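Local coordinates for protein carbohydrate kinase, pfkB family (Enterococcus faecalis, PDB 3KTN) that probably phosphorylates a sugar acid of the 2-keto-3-deoxygluconate type, as a magnesium-binding carbohydrate kinase of the PfkB (ribokinase-like) family, at residues D120-F123 with E124-L127; F182-Q185 with Q186-I190; I286-G289 with Y290-N293; K298-T301 with F302-N306. All blocks are in the same frame, centred on the assembly; numbering follows the deposited sequence.

Interaction 1: D120-F123 with E124-L127; sequences DYDF and EAFL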
ATOM      1  N   ASP A 120      19.902  14.718 -34.417  1.00 53.36           N
ATOM      2  CA  ASP A 120      18.855  15.179 -33.511  1.00 52.58           C
ATOM      3  C   ASP A 120      19.458  15.854 -32.281  1.00 50.87           C
ATOM      4  O   ASP A 120      18.741  16.462 -31.491  1.00 50.76           O
ATOM      5  CB  ASP A 120      17.974  14.013 -33.058  1.00 54.32           C
ATOM      6  CG  ASP A 120      17.239  13.354 -34.205  1.00 57.03           C
ATOM      7  OD1 ASP A 120      16.630  14.081 -35.018  1.00 58.91           O
ATOM      8  OD2 ASP A 120      17.260  12.107 -34.289  1.00 58.76           O
ATOM      9  N   TYR A 121      20.775  15.754 -32.125  1.00 49.91           N
ATOM     10  CA  TYR A 121      21.456  16.342 -30.973  1.00 49.53           C
ATOM     11  C   TYR A 121      22.424  17.460 -31.340  1.00 50.52           C
ATOM     12  O   TYR A 121      23.200  17.333 -32.287  1.00 51.08           O
ATOM     13  CB  TYR A 121      22.241  15.265 -30.221  1.00 47.91           C
ATOM     14  CG  TYR A 121      21.420  14.102 -29.704  1.00 46.55           C
ATOM     15  CD1 TYR A 121      20.759  14.169 -28.473  1.00 45.04           C
ATOM     16  CD2 TYR A 121      21.335  12.918 -30.433  1.00 44.84           C
ATOM     17  CE1 TYR A 121      20.036  13.071 -27.983  1.00 44.18           C
ATOM     18  CE2 TYR A 121      20.623  11.828 -29.961  1.00 43.95           C
ATOM     19  CZ  TYR A 121      19.977  11.903 -28.738  1.00 44.25           C
ATOM     20  OH  TYR A 121      19.287  10.801 -28.291  1.00 41.98           O
ATOM     21  N   ASP A 122      22.395  18.544 -30.574  1.00 50.80           N
ATOM     22  CA  ASP A 122      23.301  19.657 -30.822  1.00 50.70           C
ATOM     23  C   ASP A 122      24.531  19.454 -29.949  1.00 48.93           C
ATOM     24  O   ASP A 122      24.761  20.210 -29.005  1.00 48.09           O
ATOM     25  CB  ASP A 122      22.639  20.986 -30.463  1.00 53.21           C
ATOM     26  CG  ASP A 122      23.401  22.182 -31.013  1.00 56.89           C
ATOM     27  OD1 ASP A 122      24.651  22.177 -30.953  1.00 57.46           O
ATOM     28  OD2 ASP A 122      22.748  23.130 -31.500  1.00 58.47           O
ATOM     29  N   PHE A 123      25.321  18.434 -30.272  1.00 49.00           N
ATOM     30  CA  PHE A 123      26.520  18.115 -29.501  1.00 50.24           C
ATOM     31  C   PHE A 123      27.481  19.285 -29.345  1.00 52.08           C
ATOM     32  O   PHE A 123      28.096  19.451 -28.289  1.00 52.02           O
ATOM     33  CB  PHE A 123      27.257  16.927 -30.125  1.00 48.81           C
ATOM     34  CG  PHE A 123      26.490  15.630 -30.060  1.00 48.59           C
ATOM     35  CD1 PHE A 123      25.907  15.208 -28.868  1.00 48.77           C
ATOM     36  CD2 PHE A 123      26.372  14.821 -31.184  1.00 47.90           C
ATOM     37  CE1 PHE A 123      25.217  13.997 -28.797  1.00 48.58           C
ATOM     38  CE2 PHE A 123      25.686  13.607 -31.124  1.00 48.90           C
ATOM     39  CZ  PHE A 123      25.107  13.195 -29.927  1.00 48.39           C
ATOM     40  N   GLU A 124      27.612  20.089 -30.395  1.00 53.99           N
ATOM     41  CA  GLU A 124      28.496  21.251 -30.366  1.00 55.08           C
ATOM     42  C   GLU A 124      28.135  22.150 -29.187  1.00 53.82           C
ATOM     43  O   GLU A 124      28.988  22.506 -28.375  1.00 53.86           O
ATOM     44  CB  GLU A 124      28.359  22.050 -31.666  1.00 58.20           C
ATOM     45  CG  GLU A 124      28.737  21.297 -32.929  1.00 63.45           C
ATOM     46  CD  GLU A 124      30.202  21.454 -33.289  1.00 67.01           C
ATOM     47  OE1 GLU A 124      30.661  22.611 -33.417  1.00 69.31           O
ATOM     48  OE2 GLU A 124      30.893  20.428 -33.449  1.00 68.79           O
ATOM     49  N   ALA A 125      26.858  22.512 -29.103  1.00 52.53           N
ATOM     50  CA  ALA A 125      26.369  23.377 -28.036  1.00 52.29           C
ATOM     51  C   ALA A 125      26.516  22.765 -26.646  1.00 52.67           C
ATOM     52  O   ALA A 125      26.824  23.470 -25.681  1.00 52.81           O
ATOM     53  CB  ALA A 125      24.912  23.733 -28.290  1.00 52.07           C
ATOM     54  N   PHE A 126      26.299  21.455 -26.543  1.00 51.63           N
ATOM     55  CA  PHE A 126      26.396  20.781 -25.252  1.00 50.96           C
ATOM     56  C   PHE A 126      27.831  20.724 -24.762  1.00 49.81           C
ATOM     57  O   PHE A 126      28.126  21.118 -23.630  1.00 47.25           O
ATOM     58  CB  PHE A 126      25.843  19.355 -25.333  1.00 51.52           C
ATOM     59  CG  PHE A 126      24.480  19.264 -25.955  1.00 53.44           C
ATOM     60  CD1 PHE A 126      23.587  20.331 -25.881  1.00 53.78           C
ATOM     61  CD2 PHE A 126      24.081  18.101 -26.605  1.00 54.31           C
ATOM     62  CE1 PHE A 126      22.314  20.239 -26.442  1.00 53.94           C
ATOM     63  CE2 PHE A 126      22.808  17.998 -27.168  1.00 55.51           C
ATOM     64  CZ  PHE A 126      21.924  19.071 -27.087  1.00 54.50           C
ATOM     65  N   LEU A 127      28.719  20.228 -25.619  1.00 50.37           N
ATOM     66  CA  LEU A 127      30.129  20.104 -25.277  1.00 51.16           C
ATOM     67  C   LEU A 127      30.716  21.422 -24.784  1.00 51.58           C
ATOM     68  O   LEU A 127      31.596  21.434 -23.923  1.00 51.88           O
ATOM     69  CB  LEU A 127      30.913  19.589 -26.487  1.00 50.63           C
ATOM     70  CG  LEU A 127      30.634  18.127 -26.849  1.00 49.75           C
ATOM     71  CD1 LEU A 127      31.230  17.801 -28.211  1.00 50.32           C
ATOM     72  CD2 LEU A 127      31.217  17.221 -25.774  1.00 48.87           C
TER

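Interaction 2: F182-Q185 with Q186-I190; sequences FMRQ and QYERI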
ATOM      1  N   PHE A 182      30.519  -8.465 -33.249  1.00 72.18           N
ATOM      2  CA  PHE A 182      30.016  -7.209 -33.784  1.00 72.03           C
ATOM      3  C   PHE A 182      30.271  -6.089 -32.787  1.00 71.72           C
ATOM      4  O   PHE A 182      30.728  -5.007 -33.159  1.00 72.37           O
ATOM      5  CB  PHE A 182      28.515  -7.301 -34.065  1.00 72.56           C
ATOM      6  CG  PHE A 182      27.950  -6.069 -34.712  1.00 73.31           C
ATOM      7  CD1 PHE A 182      28.242  -5.769 -36.039  1.00 73.32           C
ATOM      8  CD2 PHE A 182      27.148  -5.193 -33.988  1.00 73.04           C
ATOM      9  CE1 PHE A 182      27.747  -4.612 -36.637  1.00 73.56           C
ATOM     10  CE2 PHE A 182      26.647  -4.033 -34.576  1.00 73.49           C
ATOM     11  CZ  PHE A 182      26.949  -3.742 -35.903  1.00 73.47           C
HETATM   12  N   MSE A 183      29.977  -6.349 -31.518  1.00 70.98           N
HETATM   13  CA  MSE A 183      30.185  -5.345 -30.487  1.00 70.68           C
HETATM   14  C   MSE A 183      31.657  -5.029 -30.311  1.00 67.03           C
HETATM   15  O   MSE A 183      32.020  -3.906 -29.962  1.00 66.29           O
HETATM   16  CB  MSE A 183      29.572  -5.803 -29.165  1.00 76.31           C
HETATM   17  CG  MSE A 183      28.054  -5.795 -29.191  1.00 84.32           C
HETATM   18 SE   MSE A 183      27.366  -4.192 -30.058  1.00 96.41          SE
HETATM   19  CE  MSE A 183      28.090  -2.869 -28.848  1.00 92.25           C
ATOM     20  N   ARG A 184      32.499  -6.027 -30.549  1.00 63.97           N
ATOM     21  CA  ARG A 184      33.943  -5.852 -30.456  1.00 60.65           C
ATOM     22  C   ARG A 184      34.330  -4.692 -31.369  1.00 57.29           C
ATOM     23  O   ARG A 184      35.002  -3.745 -30.956  1.00 55.81           O
ATOM     24  CB  ARG A 184      34.655  -7.124 -30.925  1.00 62.65           C
ATOM     25  CG  ARG A 184      36.106  -6.906 -31.334  1.00 65.91           C
ATOM     26  CD  ARG A 184      37.067  -7.373 -30.265  1.00 68.15           C
ATOM     27  NE  ARG A 184      37.419  -8.781 -30.428  1.00 70.94           N
ATOM     28  CZ  ARG A 184      38.346  -9.231 -31.271  1.00 72.52           C
ATOM     29  NH1 ARG A 184      39.024  -8.383 -32.036  1.00 71.47           N
ATOM     30  NH2 ARG A 184      38.598 -10.531 -31.343  1.00 72.18           N
ATOM     31  N   GLN A 185      33.881  -4.780 -32.616  1.00 54.68           N
ATOM     32  CA  GLN A 185      34.160  -3.771 -33.629  1.00 53.02           C
ATOM     33  C   GLN A 185      33.719  -2.374 -33.211  1.00 51.04           C
ATOM     34  O   GLN A 185      34.451  -1.403 -33.397  1.00 51.06           O
ATOM     35  CB  GLN A 185      33.458  -4.143 -34.937  1.00 52.49           C
ATOM     36  CG  GLN A 185      33.902  -5.466 -35.524  1.00 52.84           C
ATOM     37  CD  GLN A 185      33.027  -5.905 -36.680  1.00 54.23           C
ATOM     38  OE1 GLN A 185      32.842  -5.167 -37.647  1.00 54.65           O
ATOM     39  NE2 GLN A 185      32.485  -7.115 -36.586  1.00 55.06           N
ATOM     40  N   GLN A 186      32.518  -2.275 -32.649  1.00 49.18           N
ATOM     41  CA  GLN A 186      31.992  -0.982 -32.233  1.00 46.70           C
ATOM     42  C   GLN A 186      32.781  -0.395 -31.073  1.00 45.00           C
ATOM     43  O   GLN A 186      33.024   0.805 -31.029  1.00 44.35           O
ATOM     44  CB  GLN A 186      30.515  -1.116 -31.869  1.00 47.19           C
ATOM     45  CG  GLN A 186      29.745  -1.965 -32.870  1.00 47.73           C
ATOM     46  CD  GLN A 186      30.019  -1.569 -34.316  1.00 47.79           C
ATOM     47  OE1 GLN A 186      29.899  -2.389 -35.225  1.00 48.37           O
ATOM     48  NE2 GLN A 186      30.376  -0.308 -34.533  1.00 47.17           N
ATOM     49  N   TYR A 187      33.194  -1.241 -30.138  1.00 45.92           N
ATOM     50  CA  TYR A 187      33.975  -0.770 -29.002  1.00 47.24           C
ATOM     51  C   TYR A 187      35.355  -0.309 -29.475  1.00 47.73           C
ATOM     52  O   TYR A 187      35.878   0.711 -29.012  1.00 47.07           O
ATOM     53  CB  TYR A 187      34.113  -1.887 -27.960  1.00 49.71           C
ATOM     54  CG  TYR A 187      32.910  -2.034 -27.041  1.00 52.79           C
ATOM     55  CD1 TYR A 187      31.609  -2.053 -27.548  1.00 54.03           C
ATOM     56  CD2 TYR A 187      33.076  -2.161 -25.664  1.00 54.32           C
ATOM     57  CE1 TYR A 187      30.504  -2.194 -26.701  1.00 53.89           C
ATOM     58  CE2 TYR A 187      31.977  -2.302 -24.809  1.00 53.85           C
ATOM     59  CZ  TYR A 187      30.697  -2.318 -25.335  1.00 53.52           C
ATOM     60  OH  TYR A 187      29.616  -2.462 -24.492  1.00 53.57           O
ATOM     61  N   GLU A 188      35.942  -1.055 -30.410  1.00 47.27           N
ATOM     62  CA  GLU A 188      37.259  -0.701 -30.928  1.00 48.09           C
ATOM     63  C   GLU A 188      37.210   0.665 -31.600  1.00 45.97           C
ATOM     64  O   GLU A 188      38.196   1.394 -31.611  1.00 45.23           O
ATOM     65  CB  GLU A 188      37.752  -1.775 -31.906  1.00 48.77           C
ATOM     66  CG  GLU A 188      37.871  -3.141 -31.246  1.00 52.97           C
ATOM     67  CD  GLU A 188      38.448  -4.213 -32.152  1.00 56.06           C
ATOM     68  OE1 GLU A 188      38.087  -4.251 -33.350  1.00 58.43           O
ATOM     69  OE2 GLU A 188      39.250  -5.035 -31.655  1.00 56.61           O
ATOM     70  N   ARG A 189      36.043   1.024 -32.125  1.00 45.10           N
ATOM     71  CA  ARG A 189      35.877   2.310 -32.789  1.00 44.76           C
ATOM     72  C   ARG A 189      35.815   3.491 -31.824  1.00 44.98           C
ATOM     73  O   ARG A 189      36.312   4.575 -32.135  1.00 44.63           O
ATOM     74  CB  ARG A 189      34.618   2.295 -33.657  1.00 44.69           C
ATOM     75  CG  ARG A 189      34.659   1.266 -34.772  1.00 45.09           C
ATOM     76  CD  ARG A 189      33.340   1.199 -35.518  1.00 44.81           C
ATOM     77  NE  ARG A 189      33.006   2.465 -36.164  1.00 45.10           N
ATOM     78  CZ  ARG A 189      31.908   2.654 -36.889  1.00 46.35           C
ATOM     79  NH1 ARG A 189      31.044   1.658 -37.058  1.00 45.75           N
ATOM     80  NH2 ARG A 189      31.672   3.833 -37.450  1.00 45.21           N
ATOM     81  N   ILE A 190      35.217   3.291 -30.650  1.00 44.05           N
ATOM     82  CA  ILE A 190      35.103   4.392 -29.691  1.00 41.73           C
ATOM     83  C   ILE A 190      36.256   4.473 -28.699  1.00 40.09           C
ATOM     84  O   ILE A 190      36.626   5.563 -28.263  1.00 40.20           O
ATOM     85  CB  ILE A 190      33.773   4.318 -28.885  1.00 41.70           C
ATOM     86  CG1 ILE A 190      33.522   5.650 -28.172  1.00 42.24           C
ATOM     87  CG2 ILE A 190      33.846   3.192 -27.856  1.00 39.49           C
ATOM     88  CD1 ILE A 190      32.172   5.740 -27.464  1.00 43.18           C
TER
HETATM   89  O   HOH W   1      37.058  -1.878 -35.112  1.00 54.70           O

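Interaction 3: I286-G289 with Y290-N293; sequences ILYG and YSQN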
ATOM      1  N   ILE A 286      34.424   6.616  -8.665  1.00 36.99           N
ATOM      2  CA  ILE A 286      35.695   6.769  -9.367  1.00 36.82           C
ATOM      3  C   ILE A 286      35.746   8.147 -10.014  1.00 37.03           C
ATOM      4  O   ILE A 286      36.719   8.880  -9.852  1.00 37.01           O
ATOM      5  CB  ILE A 286      35.873   5.697 -10.474  1.00 36.40           C
ATOM      6  CG1 ILE A 286      36.008   4.303  -9.849  1.00 33.87           C
ATOM      7  CG2 ILE A 286      37.085   6.029 -11.333  1.00 35.81           C
ATOM      8  CD1 ILE A 286      37.096   4.184  -8.783  1.00 34.11           C
ATOM      9  N   LEU A 287      34.693   8.500 -10.747  1.00 37.39           N
ATOM     10  CA  LEU A 287      34.637   9.802 -11.399  1.00 37.97           C
ATOM     11  C   LEU A 287      34.718  10.936 -10.388  1.00 38.80           C
ATOM     12  O   LEU A 287      35.354  11.956 -10.646  1.00 40.40           O
ATOM     13  CB  LEU A 287      33.359   9.938 -12.233  1.00 35.99           C
ATOM     14  CG  LEU A 287      33.321   9.028 -13.460  1.00 38.05           C
ATOM     15  CD1 LEU A 287      32.113   9.337 -14.330  1.00 37.08           C
ATOM     16  CD2 LEU A 287      34.601   9.232 -14.254  1.00 39.20           C
ATOM     17  N   TYR A 288      34.072  10.766  -9.238  1.00 39.73           N
ATOM     18  CA  TYR A 288      34.104  11.803  -8.214  1.00 39.28           C
ATOM     19  C   TYR A 288      35.526  11.992  -7.710  1.00 40.31           C
ATOM     20  O   TYR A 288      35.969  13.121  -7.491  1.00 39.89           O
ATOM     21  CB  TYR A 288      33.216  11.450  -7.020  1.00 37.84           C
ATOM     22  CG  TYR A 288      33.211  12.555  -5.991  1.00 37.16           C
ATOM     23  CD1 TYR A 288      32.638  13.794  -6.281  1.00 37.17           C
ATOM     24  CD2 TYR A 288      33.844  12.394  -4.757  1.00 37.17           C
ATOM     25  CE1 TYR A 288      32.699  14.849  -5.368  1.00 35.82           C
ATOM     26  CE2 TYR A 288      33.909  13.440  -3.840  1.00 35.72           C
ATOM     27  CZ  TYR A 288      33.337  14.663  -4.153  1.00 37.93           C
ATOM     28  OH  TYR A 288      33.406  15.707  -3.252  1.00 40.59           O
ATOM     29  N   GLY A 289      36.224  10.877  -7.507  1.00 40.94           N
ATOM     30  CA  GLY A 289      37.596  10.933  -7.038  1.00 43.29           C
ATOM     31  C   GLY A 289      38.436  11.673  -8.061  1.00 44.54           C
ATOM     32  O   GLY A 289      39.327  12.448  -7.715  1.00 43.91           O
ATOM     33  N   TYR A 290      38.132  11.439  -9.332  1.00 45.03           N
ATOM     34  CA  TYR A 290      38.846  12.085 -10.422  1.00 47.41           C
ATOM     35  C   TYR A 290      38.622  13.594 -10.377  1.00 48.79           C
ATOM     36  O   TYR A 290      39.571  14.375 -10.452  1.00 48.63           O
ATOM     37  CB  TYR A 290      38.359  11.547 -11.765  1.00 48.15           C
ATOM     38  CG  TYR A 290      39.199  12.006 -12.929  1.00 50.82           C
ATOM     39  CD1 TYR A 290      40.434  11.415 -13.193  1.00 52.19           C
ATOM     40  CD2 TYR A 290      38.784  13.054 -13.745  1.00 51.83           C
ATOM     41  CE1 TYR A 290      41.234  11.858 -14.240  1.00 53.67           C
ATOM     42  CE2 TYR A 290      39.577  13.508 -14.796  1.00 53.18           C
ATOM     43  CZ  TYR A 290      40.800  12.906 -15.038  1.00 54.75           C
ATOM     44  OH  TYR A 290      41.588  13.347 -16.077  1.00 57.27           O
ATOM     45  N   SER A 291      37.359  13.996 -10.248  1.00 49.27           N
ATOM     46  CA  SER A 291      36.997  15.408 -10.207  1.00 49.32           C
ATOM     47  C   SER A 291      37.660  16.128  -9.041  1.00 49.64           C
ATOM     48  O   SER A 291      37.825  17.347  -9.071  1.00 51.09           O
ATOM     49  CB  SER A 291      35.479  15.563 -10.092  1.00 49.80           C
ATOM     50  OG  SER A 291      35.017  15.095  -8.835  1.00 52.12           O
ATOM     51  N   GLN A 292      38.029  15.378  -8.011  1.00 48.32           N
ATOM     52  CA  GLN A 292      38.660  15.971  -6.840  1.00 49.00           C
ATOM     53  C   GLN A 292      40.174  15.777  -6.870  1.00 50.18           C
ATOM     54  O   GLN A 292      40.869  16.139  -5.922  1.00 49.11           O
ATOM     55  CB  GLN A 292      38.108  15.341  -5.560  1.00 47.09           C
ATOM     56  CG  GLN A 292      36.605  15.465  -5.376  1.00 47.84           C
ATOM     57  CD  GLN A 292      36.131  16.900  -5.387  1.00 47.48           C
ATOM     58  OE1 GLN A 292      35.485  17.343  -6.334  1.00 47.77           O
ATOM     59  NE2 GLN A 292      36.454  17.637  -4.332  1.00 46.80           N
ATOM     60  N   ASN A 293      40.676  15.206  -7.962  1.00 51.83           N
ATOM     61  CA  ASN A 293      42.102  14.939  -8.102  1.00 53.19           C
ATOM     62  C   ASN A 293      42.607  14.201  -6.869  1.00 53.10           C
ATOM     63  O   ASN A 293      43.558  14.634  -6.217  1.00 52.84           O
ATOM     64  CB  ASN A 293      42.896  16.238  -8.289  1.00 57.03           C
ATOM     65  CG  ASN A 293      42.564  16.944  -9.595  1.00 60.33           C
ATOM     66  OD1 ASN A 293      41.773  17.889  -9.624  1.00 62.16           O
ATOM     67  ND2 ASN A 293      43.163  16.477 -10.687  1.00 62.38           N
TER

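Interaction 4: K298-T301 with F302-N306; sequences KAVT and FATVN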
ATOM      1  N   LYS A 298      42.774   6.604  -2.593  1.00 47.02           N
ATOM      2  CA  LYS A 298      41.629   7.275  -1.997  1.00 46.08           C
ATOM      3  C   LYS A 298      40.379   7.106  -2.861  1.00 44.94           C
ATOM      4  O   LYS A 298      39.282   6.890  -2.344  1.00 44.75           O
ATOM      5  CB  LYS A 298      41.949   8.759  -1.816  1.00 45.86           C
ATOM      6  CG  LYS A 298      40.918   9.555  -1.036  1.00 47.29           C
ATOM      7  CD  LYS A 298      41.356  11.011  -0.921  1.00 48.88           C
ATOM      8  CE  LYS A 298      40.401  11.825  -0.069  1.00 50.43           C
ATOM      9  NZ  LYS A 298      40.294  11.276   1.311  1.00 52.79           N
ATOM     10  N   ALA A 299      40.556   7.200  -4.176  1.00 42.34           N
ATOM     11  CA  ALA A 299      39.453   7.065  -5.114  1.00 40.73           C
ATOM     12  C   ALA A 299      38.867   5.655  -5.140  1.00 40.66           C
ATOM     13  O   ALA A 299      37.644   5.489  -5.121  1.00 36.82           O
ATOM     14  CB  ALA A 299      39.908   7.455  -6.510  1.00 40.69           C
ATOM     15  N   VAL A 300      39.734   4.646  -5.183  1.00 39.55           N
ATOM     16  CA  VAL A 300      39.272   3.264  -5.234  1.00 39.94           C
ATOM     17  C   VAL A 300      38.625   2.842  -3.912  1.00 39.27           C
ATOM     18  O   VAL A 300      37.685   2.051  -3.902  1.00 38.75           O
ATOM     19  CB  VAL A 300      40.432   2.292  -5.601  1.00 40.37           C
ATOM     20  CG1 VAL A 300      41.371   2.111  -4.419  1.00 42.40           C
ATOM     21  CG2 VAL A 300      39.868   0.957  -6.034  1.00 41.87           C
ATOM     22  N   THR A 301      39.122   3.372  -2.799  1.00 37.86           N
ATOM     23  CA  THR A 301      38.553   3.051  -1.494  1.00 39.96           C
ATOM     24  C   THR A 301      37.159   3.672  -1.377  1.00 39.21           C
ATOM     25  O   THR A 301      36.200   3.018  -0.970  1.00 38.54           O
ATOM     26  CB  THR A 301      39.421   3.602  -0.345  1.00 42.09           C
ATOM     27  OG1 THR A 301      40.641   2.859  -0.268  1.00 45.94           O
ATOM     28  CG2 THR A 301      38.684   3.492   0.979  1.00 41.24           C
ATOM     29  N   PHE A 302      37.065   4.945  -1.743  1.00 36.44           N
ATOM     30  CA  PHE A 302      35.815   5.677  -1.692  1.00 34.91           C
ATOM     31  C   PHE A 302      34.769   5.023  -2.603  1.00 35.37           C
ATOM     32  O   PHE A 302      33.629   4.803  -2.193  1.00 33.04           O
ATOM     33  CB  PHE A 302      36.062   7.114  -2.137  1.00 34.66           C
ATOM     34  CG  PHE A 302      34.839   7.978  -2.120  1.00 33.36           C
ATOM     35  CD1 PHE A 302      34.503   8.713  -0.988  1.00 33.43           C
ATOM     36  CD2 PHE A 302      34.028   8.071  -3.242  1.00 32.87           C
ATOM     37  CE1 PHE A 302      33.374   9.528  -0.973  1.00 30.96           C
ATOM     38  CE2 PHE A 302      32.895   8.884  -3.238  1.00 33.70           C
ATOM     39  CZ  PHE A 302      32.572   9.615  -2.099  1.00 31.33           C
ATOM     40  N   ALA A 303      35.171   4.709  -3.832  1.00 34.49           N
ATOM     41  CA  ALA A 303      34.282   4.102  -4.815  1.00 33.80           C
ATOM     42  C   ALA A 303      33.783   2.702  -4.442  1.00 33.27           C
ATOM     43  O   ALA A 303      32.627   2.363  -4.707  1.00 32.68           O
ATOM     44  CB  ALA A 303      34.971   4.065  -6.174  1.00 31.23           C
ATOM     45  N   THR A 304      34.648   1.893  -3.838  1.00 30.69           N
ATOM     46  CA  THR A 304      34.270   0.542  -3.443  1.00 30.79           C
ATOM     47  C   THR A 304      33.218   0.595  -2.331  1.00 32.54           C
ATOM     48  O   THR A 304      32.240  -0.156  -2.359  1.00 31.05           O
ATOM     49  CB  THR A 304      35.502  -0.274  -2.971  1.00 32.25           C
ATOM     50  OG1 THR A 304      36.518  -0.227  -3.980  1.00 32.45           O
ATOM     51  CG2 THR A 304      35.126  -1.734  -2.736  1.00 29.04           C
ATOM     52  N   VAL A 305      33.412   1.487  -1.361  1.00 32.00           N
ATOM     53  CA  VAL A 305      32.451   1.636  -0.277  1.00 32.44           C
ATOM     54  C   VAL A 305      31.114   2.106  -0.868  1.00 32.97           C
ATOM     55  O   VAL A 305      30.049   1.641  -0.470  1.00 31.03           O
ATOM     56  CB  VAL A 305      32.940   2.658   0.772  1.00 34.96           C
ATOM     57  CG1 VAL A 305      31.834   2.954   1.784  1.00 32.86           C
ATOM     58  CG2 VAL A 305      34.165   2.106   1.489  1.00 36.60           C
ATOM     59  N   ASN A 306      31.177   3.022  -1.827  1.00 32.12           N
ATOM     60  CA  ASN A 306      29.966   3.520  -2.462  1.00 31.58           C
ATOM     61  C   ASN A 306      29.256   2.363  -3.159  1.00 31.01           C
ATOM     62  O   ASN A 306      28.031   2.263  -3.126  1.00 30.59           O
ATOM     63  CB  ASN A 306      30.299   4.613  -3.482  1.00 28.49           C
ATOM     64  CG  ASN A 306      29.091   5.467  -3.824  1.00 30.08           C
ATOM     65  OD1 ASN A 306      28.352   5.882  -2.934  1.00 29.02           O
ATOM     66  ND2 ASN A 306      28.891   5.743  -5.108  1.00 27.43           N
TER

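Interaction 1: D120-F123 with E124-L127
Phe126 N and Leu127 N reach back to Asp122 O and Phe123 O as the chain winds from an inverse gamma turn centred on Asp122 into helix 123-127, the Leu127 bond being the shorter at 2.8 Å and nearly straight. The motif is a helix N-cap: Asp122 stands just before the first helical residue, and its OD1 accepts from Ala125 N at 2.9 Å. With CG anti to its own backbone nitrogen (chi1 -166°), the carboxylate swings forward beside the first turn. The N-H of Ala125 meets OD1 from above the carboxylate plane, 36° out of it, and Ala125 CB packs against the same oxygen. A carboxylate at this end of a helix would probably be stabilised by the helix dipole.

Phe126 folds back over the turn that precedes it, and Tyr121 CB touches its CE2 at 4.1 Å. Phe123 CD1 lies at a similar distance from Phe126 CD2, the two side chains running at a slant to one another. Beyond the contact, Phe123 and Leu127 pack on Leu153 of helix 144-159, while Phe126 and Tyr121 reach Ile54 of strand 50-57; the short helix is thus fitted between a long helix and the main sheet of this ribokinase-like fold. Asp122 O, already bonded to Phe126 N, sits over the centre of the Phe126 ring, 3.1 Å above its plane.

Interaction 2: F182-Q185 with Q186-I190
Arg184 and Glu188 slant across one another on the surface side of the helix, their guanidinium and carboxylate planes 66° apart. OE2 of Glu188 comes to the edge of the guanidinium, near its plane, and NH1 donates to it at 3.4 Å, a weak hydrogen bond within a salt bridge. The bend of the arginine at chi2 sets its CD beside OE2 as well, at 3.5 Å, and the further bend at chi3 turns the guanidinium. NE turns to a different partner, Leu207 O, in another weak bond. The second carboxylate oxygen, Glu188 OE1, accepts from a water that also donates to Gln185 O, tying the acid to the backbone of the preceding turn.

This i to i+4 pairing belongs to helix 177-190, the crossover helix of the beta-alpha-beta unit formed with strands 163-167 and 196-198. On its inner side the selenomethionine Met183, bent at chi2 and chi3, brings CE to within 3.3 Å of Tyr187 CE1, the two side chains lying aslant. Leu140 of helix 138-142 packs against both, and Tyr187 OH is hydrogen-bonded to Asn169 N. One turn of backbone joins this pair as well: Tyr187 N donates to Met183 O at 2.9 Å. Gln186 bends at chi2 and brings its amide end over one face of the Phe182 ring, the two planes 47° apart, and both residues meet Arg147 of helix 144-159.

Interaction 3: I286-G289 with Y290-N293
Over one face of the Tyr288 ring lies the aliphatic part of Gln292, whose CG sits 3.8 Å from the ring centroid and 21° off the normal, a CH-pi contact. The glutamine bends at chi2, and its amide plane ends only 3° from parallel to the ring. Ser291 OG approaches the same ring obliquely, 3.7 Å from CD1, but its bond goes to the backbone: with OG between its own N and carbonyl carbon (chi1 67°), it donates to Tyr288 O at 2.6 Å. That carbonyl also receives a weak bond from Gln292 N.

Helix 278-291 ends here in a Schellman motif, Asn293 taking a positive phi while its N donates to Tyr290 O at 2.8 Å. Before the end the helix is regular, with Ser291 N bonded to Leu287 O at 2.9 Å.

Leu287 and Tyr290 face the central sheet, touching Met132 of strand 132-135 and Ile196 of strand 196-198, and Tyr290 OH is hydrogen-bonded to Glu236. Tyr288 turns instead toward Phe47 and Trp294, which places it between the residues just after helix 36-46 and the short link that leads into helix 296-310.

Interaction 4: K298-T301 with F302-N306
Phe302 N donates to Lys298 O at 3.0 Å and Ala303 N to Ala299 O at 2.9 Å, i to i+4 backbone bonds of helix 296-310. Val305 N donates to Thr301 O in the same way at 3.2 Å, close to straight at 165°.

Side-chain hydrogen bonding centres on Val300 O, which is gripped twice by one residue. Thr304 N donates to it at 3.0 Å from well above the carbonyl plane, and Thr304 OG1 donates to it at 2.6 Å. The threonine hydroxyl can fold back in this way because OG1 lies beside its own backbone N, anti to the carbonyl carbon (chi1 -53°). OG1 has a second partner in Ser265 OG, through which the helix is linked to strand 262-269. Thr301 OG1 likewise bonds to a carbonyl of the preceding turn, that of Glu297.

Van der Waals contact made by the side chains across the two segments is slight, methyl groups lying against oxygens. Val300 and Thr304 lie side by side and point the same way, with Val300 CG2 4.1 Å from Thr304 OG1, and Val305 CG2 rests against Thr301 O at 3.3 Å. The apolar side chains also pack on neighbouring elements: Ala303 on Tyr282 of helix 278-291, Phe302 on Val325 of helix 322-330 and edge-to-face with Trp294.

The buried Thr304 hydroxyl is thus met both within its helix and by Ser265, and that of the less buried Thr301 by Glu297 O, while Val300 O, with two donors, is probably more polarised than a carbonyl with one.

How the interactions relate
Interactions 3 and 4 belong together: their helices follow one another in the chain, their centres are 10 Å apart, and they pack directly, with Ile286 CD1 3.4 Å from Ala303 CB and Tyr288 CD2 3.9 Å from Phe302 CE2. Phe47 and Trp294 meet the aromatic rings of both. Interactions 1 and 2 stand apart, about 11 Å from each other at their nearest atoms, but helix 144-159 packs against both. Interaction 1 is the most remote from interaction 4, with centres 32 Å apart. None forms the magnesium site, to which Asp274 and Ile276 belong; in interaction 4 the side chain of Val305 lies about 14 Å from the metal.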